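Local atomic coordinates of hypothetical protein VPA1032 (Vibrio parahaemolyticus, PDB entry 1ZBP), a protein that is of unknown function but belongs to the ImpE family, whose relatives are linked to bacterial type VI secretion, in which it may play an accessory part. Residues A50-M55 / L71-V75; A89-L94 / Y165-P169; K133-N138 / L255-I261; D147-L152 / T209-S213; Y155-F159 / G204-M208. All blocks are in the same frame, centred on the assembly; numbering follows the deposited sequence.

Interaction 1: residues A50-M55 / L71-V75; sequences ADEQLM and LRHLV
Met-55 CG lies over one face of the Arg-72 guanidinium, displaced toward its rim, while the Asp-51 carboxylate meets the same group at its edge; carboxylate and guanidinium planes differ by only 17°. This pair of flat groups spans an antiparallel helical hairpin made of helices 47-60 and 65-84, whose axes here approach to 10.0 Å. Arg-72 NH2 gives Asp-51 OD1 a salt-bridging hydrogen bond of 2.8 Å with an N-H...O angle of 155°. The nitrogen comes from the syn side of OD1 but stands out of the carboxylate plane, and Asp-51 OD2 is equally near to Arg-72 NH2 at 2.8 Å. With Asp-51 CG trans to its backbone N (chi1 -158°), the acid swings across to the other helix. Arg-72 reaches it through bends at chi2 and chi3 that lay its methylenes along Leu-54, with Arg-72 CD 3.8 Å from Leu-54 CB. Arginine suits this border position, since its aliphatic part extends the apolar core and its charged end meets an acid near the surface. Met-55, present as selenomethionine, contributes an apolar methylene to the guanidinium face.

Deeper between the helices the contact is made of branched aliphatic residues. Leu-54 crosses Leu-71 at roughly a right angle, bringing its CD2 to 3.6 Å from Leu-71 CB. Helix 31-44 closes over this core, with Ile-38 touching Leu-54 and Cys-42 touching Val-75. Ala-50 adds only its methyl to this core, and Val-75 CG2 touches two partners, 4.0 Å from Leu-54 CD1 and 4.3 Å from Ala-50 CB.

Interaction 2: residues A89-L94 / Y165-P169; sequences ATAKVL and YFLVP
Tyr-165 O is held by two donors from adjacent residues of the other segment, the hydroxyl Thr-90 OG1 and the amide Ala-91 N, each at 3.0 Å. They approach differently: the amide comes almost in line with the carbonyl bond, with an N-H...O angle of 173°, whereas the hydroxyl sits well above the carbonyl plane. Thr-90 can do this because its OG1 is turned trans to the backbone N (chi1 -168°), back toward the neighbouring strand. Threonine thus adds a side-chain bond to a parallel pairing that is otherwise loose; farther along, the bond from Val-93 N to Leu-167 O is weak and bent, and Val-93 is itself the centre of an inverse gamma turn.

Side chains add apolar contacts. Ala-91 CB lies over the centre of the Phe-166 ring, 4.2 Å from its centroid, a CH-pi contact that a small methyl fits well. Val-93 CG2 touches the edge of the same ring, 3.6 Å from Phe-166 CD2. At the end of the pairing the Pro-169 ring packs on Leu-94, with Pro-169 CG 3.9 Å from Leu-94 CB.

Within 89-94, the weakly bonded strand 91-92 is the outer one of a three-stranded mixed sheet in which 165-169 is central and 155-159 lies beyond it. Tyr-165 OH bonds Glu-157 of that third strand, while helix 65-84 packs on Thr-90 and Leu-167 and helix 98-113 on Lys-92 and Leu-94.

Interaction 3: residues K133-N138 / L255-I261; sequences KGFLAN and LQNLQVI
Leu-136 and Gln-259 exchange two backbone hydrogen bonds: Leu-136 N donates to Gln-259 O at 2.8 Å, and Gln-259 N donates to Leu-136 O at 3.0 Å. The second bond lies in the carbonyl plane of Leu-136, while the first is tilted from that of Gln-259. This is the hydrogen-bonded pair of an antiparallel ladder, flanked by the non-hydrogen-bonded pairs Phe-135 with Val-260 and Ala-137 with Leu-258. The ladder continues at one end through Ile-261 N to Gly-134 O, 3.0 Å, and fades at the other in a weak 3.4 Å bond from Asn-138 N to Asn-257 O.

Other backbone groups bond neighbouring strands of an eight-stranded antiparallel sheet: Phe-135 bonds Phe-142, Leu-258 bonds Leu-176 and Val-260 bonds Asn-174. Of the side chains, Gln-259 finds its polar partner in Lys-262, through OE1.

Between these bonds the apolar groups sort by face. Phe-135, Ala-137, Leu-258 and Val-260 share the buried face. The Phe-135 ring lies obliquely along Val-260, with its CE1 3.6 Å from Val-260 CB, and Leu-258 CD2 touches both Phe-135 CB, at 3.9 Å, and Ala-137 CB, at 4.0 Å; Trp-243 covers Leu-258 from strand 242-245. On the other face Leu-136 CB meets Gln-259 CB at 3.7 Å, and the isobutyl end of Leu-136 crosses Ile-261. Lacking a side chain, Gly-134 allows Ile-261 to pack directly against its backbone. The chemistry implies a two-sided pairing: much of the main chain is bonded within the sheet, which suits the buried apolar face, while the more open face bears Leu-136 and Gln-259.

Interaction 4: residues D147-L152 / T209-S213; sequences DIDDRL and TYVDS
Asp-147 OD1 is gripped by two donors, Tyr-210 OH from the facing loop at 2.6 Å and Asp-149 N from its own at 2.9 Å. The phenol uses the syn lone pair, on the side of the other carboxylate oxygen, and the amide arrives on the anti side, somewhat out of plane. The tyrosine oxygen is thus directed by an acid that the backbone already holds in place; a weak bond from Cys-242 N also reaches it.

Asp-149 repeats the pattern. Its OD2 accepts from Arg-151 N and Leu-152 N, each at 2.9 Å. These bonds hold the carboxylate, and OD1, which also takes a weak bond from Gly-237 N, lies over one face of the Tyr-210 ring, offset toward the rim. Carboxylate and ring planes are only 20° apart, and Asp-149 CB comes to 3.4 Å from Tyr-210 CE1. Leu-152 CD2 touches the ring edge instead, 3.9 Å from Tyr-210 CE1. A tyrosine suits the place because its ring packs against Asp-149 CB and Leu-152 while its hydroxyl reaches Asp-147.

Nearer the surface, Arg-151 NH2 forms a salt bridge with Asp-212 OD2, using its syn lone pair, at 3.0 Å, the two planes standing 64° apart. Strand 235-239 lies beside both residues, through Leu-236.

Two successive Asx turns, at Asp-147 and Asp-149, the second extended into an Asx motif, thus shape the connection between strands 140-147 and 155-159, and it faces a type I beta turn, residues 210-213, whose Ser-213 OG bonds Tyr-210 O.

Interaction 5: residues Y155-F159 / G204-M208; sequences YIELF and GHMPM
Backbone hydrogen bonds join the strands at one place, where Phe-159 and His-205 form a reciprocal antiparallel pair. Phe-159 N donates to His-205 O at 2.6 Å, with an N-H...O angle of 154°, and His-205 N returns a bond to Phe-159 O at 3.1 Å. Leu-158 CA adds a CA-H...O contact to the same His-205 O, 3.3 Å away.

The pairing stops at a single bridge because the strands diverge, their directions 132° apart, and because Pro-207 has no N-H to offer. Strand 155-159 borders a small mixed sheet, whereas 202-207 is the outermost strand of the eight-stranded antiparallel sheet, so this bridge is a junction between these two sheets of an alpha-beta fold.

Of the ring contacts, one involves the same proline. Pro-207 CD sits over the centre of the Phe-159 ring, 4.1 Å from its centroid and close to the ring normal, a CH-pi contact that the flat aromatic and the compact proline ring suit well. Trp-189 meets Phe-159 edge-to-face.

Aliphatic contacts gather round Met-206, a selenomethionine in this crystal. Its chain is extended to SE and then bends at chi3 (-83°), turning CE onto Ile-156 CB at 3.4 Å and Ile-156 CD1 at 3.5 Å, an adaptable flexible group against a branched one.

Among the polar side chains, Glu-157 lies against Pro-207 through its CB and OE2, with Glu-157 CB 3.7 Å from Pro-207 CG. Its buried carboxylate is satisfied elsewhere: besides its bond with Tyr-165, OE1 takes a salt bridge from Arg-81, and OE2 pairs with Lys-241.

From the N terminus, interaction 1 closes first, a short helical hairpin complete before the others begin. Helix 65-84 then leads to strand 91-92, where interaction 2 opens. Interactions 3, 4 and 5 open in turn, at 133-138, 147-152 and 155-159, before 165-169 closes interaction 2, which therefore crosses all three. They close in reverse order: interaction 5 nests inside interaction 4, and both inside interaction 3, whose closing strand comes near the C terminus. Interaction 1 joins two neighbouring helices of the N-terminal helical part and touches interaction 5 where Leu-74 packs on His-205 and Phe-159. Interactions 2 and 5 share the small mixed sheet, and interactions 3 and 5 both reach the large antiparallel one.

Interaction 1: residues A50-M55 / L71-V75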
# COMPACT_ATOMS: atom_id res chain seq x y z
N ALA A 50 -15.18 8.32 -1.86
CA ALA A 50 -15.22 7.04 -2.55
C ALA A 50 -16.24 6.11 -1.91
O ALA A 50 -16.97 5.39 -2.59
CB ALA A 50 -13.84 6.38 -2.53
N ASP A 51 -16.30 6.14 -0.59
CA ASP A 51 -17.23 5.30 0.14
C ASP A 51 -18.65 5.78 -0.15
O ASP A 51 -19.55 4.98 -0.40
CB ASP A 51 -16.90 5.34 1.63
CG ASP A 51 -17.44 4.15 2.38
OD1 ASP A 51 -17.31 3.02 1.87
OD2 ASP A 51 -17.96 4.36 3.50
N GLU A 52 -18.84 7.10 -0.14
CA GLU A 52 -20.15 7.70 -0.42
C GLU A 52 -20.66 7.21 -1.78
O GLU A 52 -21.82 6.84 -1.92
CB GLU A 52 -20.03 9.23 -0.44
CG GLU A 52 -21.36 9.97 -0.43
CD GLU A 52 -22.18 9.66 0.81
OE1 GLU A 52 -21.64 9.83 1.93
OE2 GLU A 52 -23.36 9.27 0.66
N GLN A 53 -19.79 7.22 -2.78
CA GLN A 53 -20.17 6.77 -4.12
C GLN A 53 -20.43 5.26 -4.16
O GLN A 53 -21.26 4.79 -4.93
CB GLN A 53 -19.08 7.15 -5.13
CG GLN A 53 -18.89 8.65 -5.29
CD GLN A 53 -20.09 9.34 -5.94
OE1 GLN A 53 -20.41 9.08 -7.10
NE2 GLN A 53 -20.75 10.20 -5.19
N LEU A 54 -19.71 4.51 -3.34
CA LEU A 54 -19.88 3.06 -3.30
C LEU A 54 -21.23 2.71 -2.66
O LEU A 54 -21.84 1.70 -3.00
CB LEU A 54 -18.73 2.41 -2.52
CG LEU A 54 -17.38 2.35 -3.24
CD1 LEU A 54 -16.24 2.13 -2.26
CD2 LEU A 54 -17.44 1.26 -4.28
N MSE A 55 -21.70 3.54 -1.73
CA MSE A 55 -22.98 3.27 -1.10
C MSE A 55 -24.10 3.56 -2.10
O MSE A 55 -25.10 2.84 -2.14
CB MSE A 55 -23.16 4.12 0.17
CG MSE A 55 -22.19 3.76 1.31
SE MSE A 55 -22.67 4.51 3.07
CE MSE A 55 -21.60 6.13 3.08
N LEU A 71 -14.77 -3.23 -2.77
CA LEU A 71 -14.10 -1.92 -2.77
C LEU A 71 -14.31 -1.21 -1.43
O LEU A 71 -13.45 -0.46 -0.97
CB LEU A 71 -14.67 -1.01 -3.88
CG LEU A 71 -14.01 -0.95 -5.27
CD1 LEU A 71 -12.65 -0.27 -5.17
CD2 LEU A 71 -13.88 -2.34 -5.84
N ARG A 72 -15.47 -1.43 -0.82
CA ARG A 72 -15.75 -0.81 0.47
C ARG A 72 -14.72 -1.30 1.48
O ARG A 72 -14.15 -0.51 2.24
CB ARG A 72 -17.16 -1.17 0.93
CG ARG A 72 -18.23 -0.52 0.10
CD ARG A 72 -18.85 0.62 0.85
NE ARG A 72 -19.71 0.12 1.91
CZ ARG A 72 -20.04 0.81 3.00
NH1 ARG A 72 -20.84 0.26 3.90
NH2 ARG A 72 -19.55 2.03 3.19
N HIS A 73 -14.46 -2.60 1.46
CA HIS A 73 -13.48 -3.21 2.35
C HIS A 73 -12.07 -2.65 2.08
O HIS A 73 -11.34 -2.35 3.02
CB HIS A 73 -13.47 -4.72 2.14
CG HIS A 73 -14.76 -5.39 2.55
ND1 HIS A 73 -15.13 -6.63 2.07
CD2 HIS A 73 -15.74 -4.99 3.39
CE1 HIS A 73 -16.30 -6.96 2.61
NE2 HIS A 73 -16.68 -5.99 3.41
N LEU A 74 -11.71 -2.49 0.82
CA LEU A 74 -10.40 -1.95 0.48
C LEU A 74 -10.29 -0.52 0.95
O LEU A 74 -9.25 -0.12 1.49
CB LEU A 74 -10.16 -2.02 -1.03
CG LEU A 74 -9.64 -3.37 -1.57
CD1 LEU A 74 -8.13 -3.40 -1.50
CD2 LEU A 74 -10.23 -4.51 -0.78
N VAL A 75 -11.36 0.26 0.77
CA VAL A 75 -11.37 1.66 1.20
C VAL A 75 -11.24 1.75 2.72
O VAL A 75 -10.60 2.66 3.23
CB VAL A 75 -12.65 2.37 0.74
CG1 VAL A 75 -12.85 3.66 1.51
CG2 VAL A 75 -12.53 2.69 -0.74

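Interaction 2: residues A89-L94 / Y165-P169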
# COMPACT_ATOMS: atom_id res chain seq x y z
N ALA A 89 -4.39 1.46 14.41
CA ALA A 89 -5.52 1.00 13.62
C ALA A 89 -5.07 -0.09 12.65
O ALA A 89 -5.69 -0.31 11.61
CB ALA A 89 -6.13 2.16 12.85
N THR A 90 -3.99 -0.78 13.01
CA THR A 90 -3.43 -1.82 12.16
C THR A 90 -3.23 -3.15 12.89
O THR A 90 -2.97 -3.18 14.10
CB THR A 90 -2.07 -1.36 11.60
OG1 THR A 90 -1.65 -2.25 10.56
CG2 THR A 90 -1.02 -1.38 12.69
N ALA A 91 -3.34 -4.25 12.16
CA ALA A 91 -3.15 -5.57 12.73
C ALA A 91 -1.84 -6.13 12.21
O ALA A 91 -1.82 -6.83 11.20
CB ALA A 91 -4.31 -6.49 12.34
N LYS A 92 -0.74 -5.82 12.88
CA LYS A 92 0.55 -6.32 12.45
C LYS A 92 0.93 -7.67 13.03
O LYS A 92 0.97 -7.86 14.24
CB LYS A 92 1.64 -5.32 12.76
CG LYS A 92 1.60 -4.81 14.16
CD LYS A 92 2.67 -3.79 14.32
CE LYS A 92 4.03 -4.42 14.07
NZ LYS A 92 5.13 -3.42 14.24
N VAL A 93 1.22 -8.60 12.12
CA VAL A 93 1.60 -9.97 12.46
C VAL A 93 3.11 -10.03 12.60
O VAL A 93 3.75 -10.95 12.07
CB VAL A 93 1.18 -10.95 11.35
CG1 VAL A 93 1.29 -12.39 11.85
CG2 VAL A 93 -0.23 -10.64 10.90
N LEU A 94 3.69 -9.05 13.29
CA LEU A 94 5.14 -9.02 13.46
C LEU A 94 5.59 -10.26 14.24
O LEU A 94 6.65 -10.84 13.95
CB LEU A 94 5.57 -7.74 14.18
CG LEU A 94 5.93 -7.86 15.66
CD1 LEU A 94 7.40 -8.29 15.78
CD2 LEU A 94 5.70 -6.53 16.36
N TYR A 165 -6.19 -3.63 7.61
CA TYR A 165 -4.85 -3.20 7.19
C TYR A 165 -3.81 -4.00 7.97
O TYR A 165 -3.76 -3.95 9.21
CB TYR A 165 -4.70 -1.70 7.48
CG TYR A 165 -3.28 -1.16 7.42
CD1 TYR A 165 -2.47 -1.39 6.30
CD2 TYR A 165 -2.76 -0.40 8.47
CE1 TYR A 165 -1.16 -0.86 6.24
CE2 TYR A 165 -1.47 0.12 8.42
CZ TYR A 165 -0.67 -0.11 7.31
OH TYR A 165 0.61 0.39 7.27
N PHE A 166 -2.98 -4.75 7.25
CA PHE A 166 -1.94 -5.58 7.86
C PHE A 166 -0.51 -5.10 7.58
O PHE A 166 -0.20 -4.64 6.49
CB PHE A 166 -2.04 -7.03 7.39
CG PHE A 166 -3.08 -7.85 8.10
CD1 PHE A 166 -4.44 -7.65 7.85
CD2 PHE A 166 -2.69 -8.85 9.01
CE1 PHE A 166 -5.41 -8.45 8.49
CE2 PHE A 166 -3.64 -9.65 9.65
CZ PHE A 166 -5.01 -9.46 9.39
N LEU A 167 0.35 -5.23 8.59
CA LEU A 167 1.76 -4.90 8.50
C LEU A 167 2.46 -6.22 8.78
O LEU A 167 2.42 -6.74 9.91
CB LEU A 167 2.15 -3.86 9.55
CG LEU A 167 2.12 -2.41 9.03
CD1 LEU A 167 2.37 -1.44 10.18
CD2 LEU A 167 3.18 -2.23 7.94
N VAL A 168 3.08 -6.78 7.75
CA VAL A 168 3.71 -8.07 7.87
C VAL A 168 5.20 -8.04 7.58
O VAL A 168 5.64 -7.55 6.54
CB VAL A 168 3.02 -9.07 6.91
CG1 VAL A 168 3.73 -10.40 6.95
CG2 VAL A 168 1.55 -9.22 7.31
N PRO A 169 5.99 -8.54 8.54
CA PRO A 169 7.45 -8.59 8.45
C PRO A 169 7.85 -9.32 7.17
O PRO A 169 7.36 -10.40 6.91
CB PRO A 169 7.84 -9.39 9.70
CG PRO A 169 6.81 -9.00 10.67
CD PRO A 169 5.53 -9.04 9.84

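Interaction 3: residues K133-N138 / L255-I261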
# COMPACT_ATOMS: atom_id res chain seq x y z
N LYS A 133 16.62 -11.46 6.17
CA LYS A 133 16.17 -12.69 5.53
C LYS A 133 16.48 -12.63 4.05
O LYS A 133 16.17 -11.64 3.39
CB LYS A 133 14.66 -12.86 5.72
CG LYS A 133 14.14 -14.27 5.54
CD LYS A 133 14.55 -15.13 6.72
CE LYS A 133 13.75 -16.41 6.81
NZ LYS A 133 14.10 -17.20 8.03
N GLY A 134 17.10 -13.69 3.53
CA GLY A 134 17.43 -13.74 2.12
C GLY A 134 16.27 -14.23 1.27
O GLY A 134 15.51 -15.12 1.66
N PHE A 135 16.14 -13.65 0.08
CA PHE A 135 15.04 -14.00 -0.81
C PHE A 135 15.48 -14.26 -2.23
O PHE A 135 16.56 -13.86 -2.67
CB PHE A 135 14.00 -12.89 -0.82
CG PHE A 135 13.04 -12.95 0.33
CD1 PHE A 135 11.92 -13.78 0.26
CD2 PHE A 135 13.24 -12.19 1.47
CE1 PHE A 135 11.04 -13.86 1.30
CE2 PHE A 135 12.35 -12.27 2.53
CZ PHE A 135 11.25 -13.10 2.44
N LEU A 136 14.60 -14.94 -2.95
CA LEU A 136 14.80 -15.23 -4.36
C LEU A 136 13.80 -14.27 -5.01
O LEU A 136 12.59 -14.42 -4.83
CB LEU A 136 14.42 -16.67 -4.67
CG LEU A 136 15.58 -17.55 -5.14
CD1 LEU A 136 16.60 -17.68 -4.05
CD2 LEU A 136 15.03 -18.91 -5.53
N ALA A 137 14.30 -13.27 -5.72
CA ALA A 137 13.43 -12.29 -6.36
C ALA A 137 13.50 -12.40 -7.87
O ALA A 137 14.51 -12.08 -8.48
CB ALA A 137 13.80 -10.88 -5.91
N ASN A 138 12.40 -12.86 -8.47
CA ASN A 138 12.33 -13.07 -9.91
C ASN A 138 13.38 -14.13 -10.25
O ASN A 138 14.17 -13.96 -11.20
CB ASN A 138 12.63 -11.76 -10.68
CG ASN A 138 11.55 -10.69 -10.48
OD1 ASN A 138 11.77 -9.51 -10.78
ND2 ASN A 138 10.38 -11.09 -9.98
N LEU A 255 8.77 -6.20 -9.42
CA LEU A 255 8.84 -7.41 -8.61
C LEU A 255 7.61 -8.27 -8.90
O LEU A 255 6.48 -7.81 -8.72
CB LEU A 255 8.87 -7.04 -7.12
CG LEU A 255 8.93 -8.21 -6.15
CD1 LEU A 255 10.26 -8.94 -6.30
CD2 LEU A 255 8.74 -7.72 -4.72
N GLN A 256 7.84 -9.50 -9.36
CA GLN A 256 6.74 -10.42 -9.65
C GLN A 256 6.54 -11.45 -8.53
O GLN A 256 5.41 -11.68 -8.11
CB GLN A 256 6.97 -11.19 -10.97
CG GLN A 256 6.66 -10.42 -12.24
CD GLN A 256 7.72 -9.40 -12.59
OE1 GLN A 256 8.92 -9.73 -12.64
NE2 GLN A 256 7.30 -8.16 -12.82
N ASN A 257 7.62 -12.06 -8.06
CA ASN A 257 7.51 -13.05 -7.00
C ASN A 257 8.68 -13.06 -6.02
O ASN A 257 9.81 -12.70 -6.35
CB ASN A 257 7.39 -14.48 -7.57
CG ASN A 257 7.13 -14.49 -9.06
OD1 ASN A 257 5.98 -14.43 -9.51
ND2 ASN A 257 8.21 -14.57 -9.85
N LEU A 258 8.39 -13.48 -4.80
CA LEU A 258 9.40 -13.61 -3.77
C LEU A 258 9.34 -15.04 -3.27
O LEU A 258 8.26 -15.56 -3.01
CB LEU A 258 9.15 -12.65 -2.60
CG LEU A 258 9.65 -11.22 -2.74
CD1 LEU A 258 9.27 -10.44 -1.48
CD2 LEU A 258 11.15 -11.20 -2.96
N GLN A 259 10.51 -15.67 -3.14
CA GLN A 259 10.63 -17.04 -2.65
C GLN A 259 11.70 -17.02 -1.56
O GLN A 259 12.88 -16.85 -1.86
CB GLN A 259 11.07 -17.97 -3.78
CG GLN A 259 10.00 -18.95 -4.22
CD GLN A 259 9.86 -20.12 -3.26
OE1 GLN A 259 10.22 -20.02 -2.08
NE2 GLN A 259 9.31 -21.24 -3.75
N VAL A 260 11.29 -17.19 -0.30
CA VAL A 260 12.21 -17.17 0.84
C VAL A 260 13.28 -18.26 0.79
O VAL A 260 13.04 -19.38 0.35
CB VAL A 260 11.42 -17.28 2.19
CG1 VAL A 260 10.84 -18.70 2.36
CG2 VAL A 260 12.31 -16.95 3.37
N ILE A 261 14.48 -17.92 1.24
CA ILE A 261 15.57 -18.87 1.26
C ILE A 261 15.43 -19.67 2.56
O ILE A 261 15.64 -19.13 3.64
CB ILE A 261 16.92 -18.10 1.18
CG1 ILE A 261 17.01 -17.46 -0.20
CG2 ILE A 261 18.12 -19.03 1.43
CD1 ILE A 261 18.40 -16.97 -0.59

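Interaction 4: residues D147-L152 / T209-S213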
# COMPACT_ATOMS: atom_id res chain seq x y z
N ASP A 147 12.33 -2.58 2.49
CA ASP A 147 11.81 -1.40 1.79
C ASP A 147 12.77 -0.23 2.07
O ASP A 147 13.26 -0.09 3.19
CB ASP A 147 10.41 -1.05 2.30
CG ASP A 147 9.69 -0.04 1.41
OD1 ASP A 147 10.26 1.03 1.11
OD2 ASP A 147 8.53 -0.31 1.03
N ILE A 148 13.05 0.60 1.06
CA ILE A 148 13.97 1.72 1.26
C ILE A 148 13.42 2.70 2.30
O ILE A 148 14.17 3.23 3.13
CB ILE A 148 14.25 2.46 -0.08
CG1 ILE A 148 15.09 1.56 -1.00
CG2 ILE A 148 15.01 3.78 0.18
CD1 ILE A 148 15.32 2.14 -2.41
N ASP A 149 12.11 2.93 2.24
CA ASP A 149 11.37 3.79 3.16
C ASP A 149 11.75 3.41 4.60
O ASP A 149 11.86 2.23 4.92
CB ASP A 149 9.87 3.52 2.96
CG ASP A 149 8.99 4.49 3.72
OD1 ASP A 149 8.74 5.60 3.22
OD2 ASP A 149 8.55 4.13 4.83
N ASP A 150 11.93 4.40 5.47
CA ASP A 150 12.30 4.12 6.87
C ASP A 150 11.13 3.82 7.79
O ASP A 150 11.31 3.33 8.90
CB ASP A 150 13.12 5.26 7.45
CG ASP A 150 14.55 5.23 6.99
OD1 ASP A 150 15.13 6.32 6.80
OD2 ASP A 150 15.10 4.11 6.82
N ARG A 151 9.92 4.12 7.33
CA ARG A 151 8.72 3.85 8.11
C ARG A 151 8.37 2.36 7.96
O ARG A 151 8.13 1.66 8.95
CB ARG A 151 7.56 4.74 7.63
CG ARG A 151 6.17 4.18 7.92
CD ARG A 151 5.50 4.91 9.06
NE ARG A 151 5.45 6.34 8.79
CZ ARG A 151 4.82 6.87 7.76
NH1 ARG A 151 4.19 6.08 6.91
NH2 ARG A 151 4.86 8.18 7.54
N LEU A 152 8.34 1.89 6.72
CA LEU A 152 8.01 0.49 6.44
C LEU A 152 9.14 -0.48 6.80
O LEU A 152 8.88 -1.56 7.31
CB LEU A 152 7.62 0.33 4.96
CG LEU A 152 6.13 0.37 4.61
CD1 LEU A 152 5.34 1.16 5.64
CD2 LEU A 152 5.96 0.94 3.21
N THR A 209 1.93 2.21 -3.61
CA THR A 209 2.51 3.54 -3.42
C THR A 209 2.65 3.87 -1.93
O THR A 209 1.95 3.30 -1.11
CB THR A 209 1.61 4.61 -4.08
OG1 THR A 209 2.31 5.85 -4.16
CG2 THR A 209 0.35 4.81 -3.27
N TYR A 210 3.56 4.78 -1.58
CA TYR A 210 3.72 5.14 -0.17
C TYR A 210 2.53 5.91 0.37
O TYR A 210 1.81 6.54 -0.38
CB TYR A 210 5.00 5.96 0.02
CG TYR A 210 6.24 5.12 -0.15
CD1 TYR A 210 6.49 4.02 0.69
CD2 TYR A 210 7.12 5.36 -1.20
CE1 TYR A 210 7.58 3.19 0.48
CE2 TYR A 210 8.20 4.54 -1.40
CZ TYR A 210 8.43 3.46 -0.57
OH TYR A 210 9.52 2.67 -0.79
N VAL A 211 2.33 5.85 1.68
CA VAL A 211 1.20 6.51 2.33
C VAL A 211 1.26 8.04 2.27
O VAL A 211 0.23 8.71 2.23
CB VAL A 211 1.04 6.03 3.80
CG1 VAL A 211 2.15 6.59 4.69
CG2 VAL A 211 -0.33 6.40 4.33
N ASP A 212 2.47 8.60 2.24
CA ASP A 212 2.62 10.05 2.18
C ASP A 212 2.53 10.65 0.78
O ASP A 212 2.51 11.87 0.64
CB ASP A 212 3.95 10.47 2.82
CG ASP A 212 3.94 10.33 4.33
OD1 ASP A 212 3.11 11.01 4.99
OD2 ASP A 212 4.75 9.55 4.87
N SER A 213 2.48 9.83 -0.26
CA SER A 213 2.41 10.36 -1.62
C SER A 213 1.37 11.47 -1.74
O SER A 213 0.21 11.30 -1.34
CB SER A 213 2.17 9.23 -2.63
OG SER A 213 1.16 8.35 -2.21

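Interaction 5: residues Y155-F159 / G204-M208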
# COMPACT_ATOMS: atom_id res chain seq x y z
N TYR A 155 8.97 -4.32 6.55
CA TYR A 155 7.56 -4.70 6.52
C TYR A 155 6.89 -4.47 5.16
O TYR A 155 7.30 -3.61 4.40
CB TYR A 155 6.76 -3.89 7.55
CG TYR A 155 7.00 -4.28 8.98
CD1 TYR A 155 6.12 -5.12 9.65
CD2 TYR A 155 8.12 -3.81 9.68
CE1 TYR A 155 6.34 -5.49 10.96
CE2 TYR A 155 8.35 -4.17 11.00
CZ TYR A 155 7.46 -5.01 11.64
OH TYR A 155 7.69 -5.40 12.94
N ILE A 156 5.87 -5.28 4.86
CA ILE A 156 5.11 -5.07 3.65
C ILE A 156 3.72 -4.76 4.17
O ILE A 156 3.40 -5.05 5.34
CB ILE A 156 5.03 -6.31 2.72
CG1 ILE A 156 4.52 -7.52 3.49
CG2 ILE A 156 6.37 -6.55 2.04
CD1 ILE A 156 4.00 -8.61 2.58
N GLU A 157 2.90 -4.16 3.31
CA GLU A 157 1.54 -3.80 3.70
C GLU A 157 0.52 -4.64 2.92
O GLU A 157 0.73 -5.02 1.77
CB GLU A 157 1.30 -2.32 3.41
CG GLU A 157 2.34 -1.37 4.02
CD GLU A 157 1.97 0.11 3.82
OE1 GLU A 157 1.47 0.75 4.77
OE2 GLU A 157 2.18 0.65 2.72
N LEU A 158 -0.59 -4.96 3.57
CA LEU A 158 -1.61 -5.76 2.91
C LEU A 158 -2.96 -5.25 3.34
O LEU A 158 -3.13 -4.80 4.46
CB LEU A 158 -1.49 -7.24 3.30
CG LEU A 158 -0.26 -8.02 2.83
CD1 LEU A 158 -0.14 -9.33 3.61
CD2 LEU A 158 -0.37 -8.30 1.32
N PHE A 159 -3.91 -5.29 2.41
CA PHE A 159 -5.28 -4.91 2.70
C PHE A 159 -6.02 -6.25 2.58
O PHE A 159 -6.13 -6.79 1.50
CB PHE A 159 -5.81 -3.92 1.66
CG PHE A 159 -5.17 -2.56 1.73
CD1 PHE A 159 -4.51 -2.14 2.88
CD2 PHE A 159 -5.28 -1.67 0.68
CE1 PHE A 159 -3.97 -0.86 2.98
CE2 PHE A 159 -4.75 -0.39 0.76
CZ PHE A 159 -4.09 0.02 1.93
N GLY A 204 -4.76 -10.93 -0.93
CA GLY A 204 -5.24 -9.61 -0.58
C GLY A 204 -4.72 -8.62 -1.58
O GLY A 204 -4.44 -8.97 -2.74
N HIS A 205 -4.60 -7.37 -1.15
CA HIS A 205 -4.09 -6.29 -1.99
C HIS A 205 -2.98 -5.58 -1.23
O HIS A 205 -3.04 -5.43 -0.00
CB HIS A 205 -5.20 -5.30 -2.33
CG HIS A 205 -6.25 -5.87 -3.23
ND1 HIS A 205 -6.42 -5.44 -4.52
CD2 HIS A 205 -7.15 -6.86 -3.03
CE1 HIS A 205 -7.39 -6.15 -5.09
NE2 HIS A 205 -7.85 -7.01 -4.21
N MSE A 206 -1.97 -5.15 -1.98
CA MSE A 206 -0.83 -4.43 -1.44
C MSE A 206 -0.80 -3.02 -2.01
O MSE A 206 -0.80 -2.83 -3.23
CB MSE A 206 0.46 -5.14 -1.84
CG MSE A 206 1.72 -4.44 -1.36
SE MSE A 206 3.38 -5.36 -1.70
CE MSE A 206 3.40 -6.59 -0.20
N PRO A 207 -0.80 -2.00 -1.14
CA PRO A 207 -0.76 -0.66 -1.72
C PRO A 207 0.62 -0.54 -2.40
O PRO A 207 1.65 -0.80 -1.78
CB PRO A 207 -0.94 0.26 -0.50
CG PRO A 207 -0.39 -0.54 0.63
CD PRO A 207 -0.92 -1.94 0.32
N MSE A 208 0.61 -0.19 -3.68
CA MSE A 208 1.81 -0.07 -4.50
C MSE A 208 2.53 1.28 -4.35
O MSE A 208 3.61 1.47 -4.90
CB MSE A 208 1.41 -0.30 -5.97
CG MSE A 208 2.20 -1.35 -6.72
SE MSE A 208 2.39 -3.07 -5.82
CE MSE A 208 3.72 -3.82 -7.04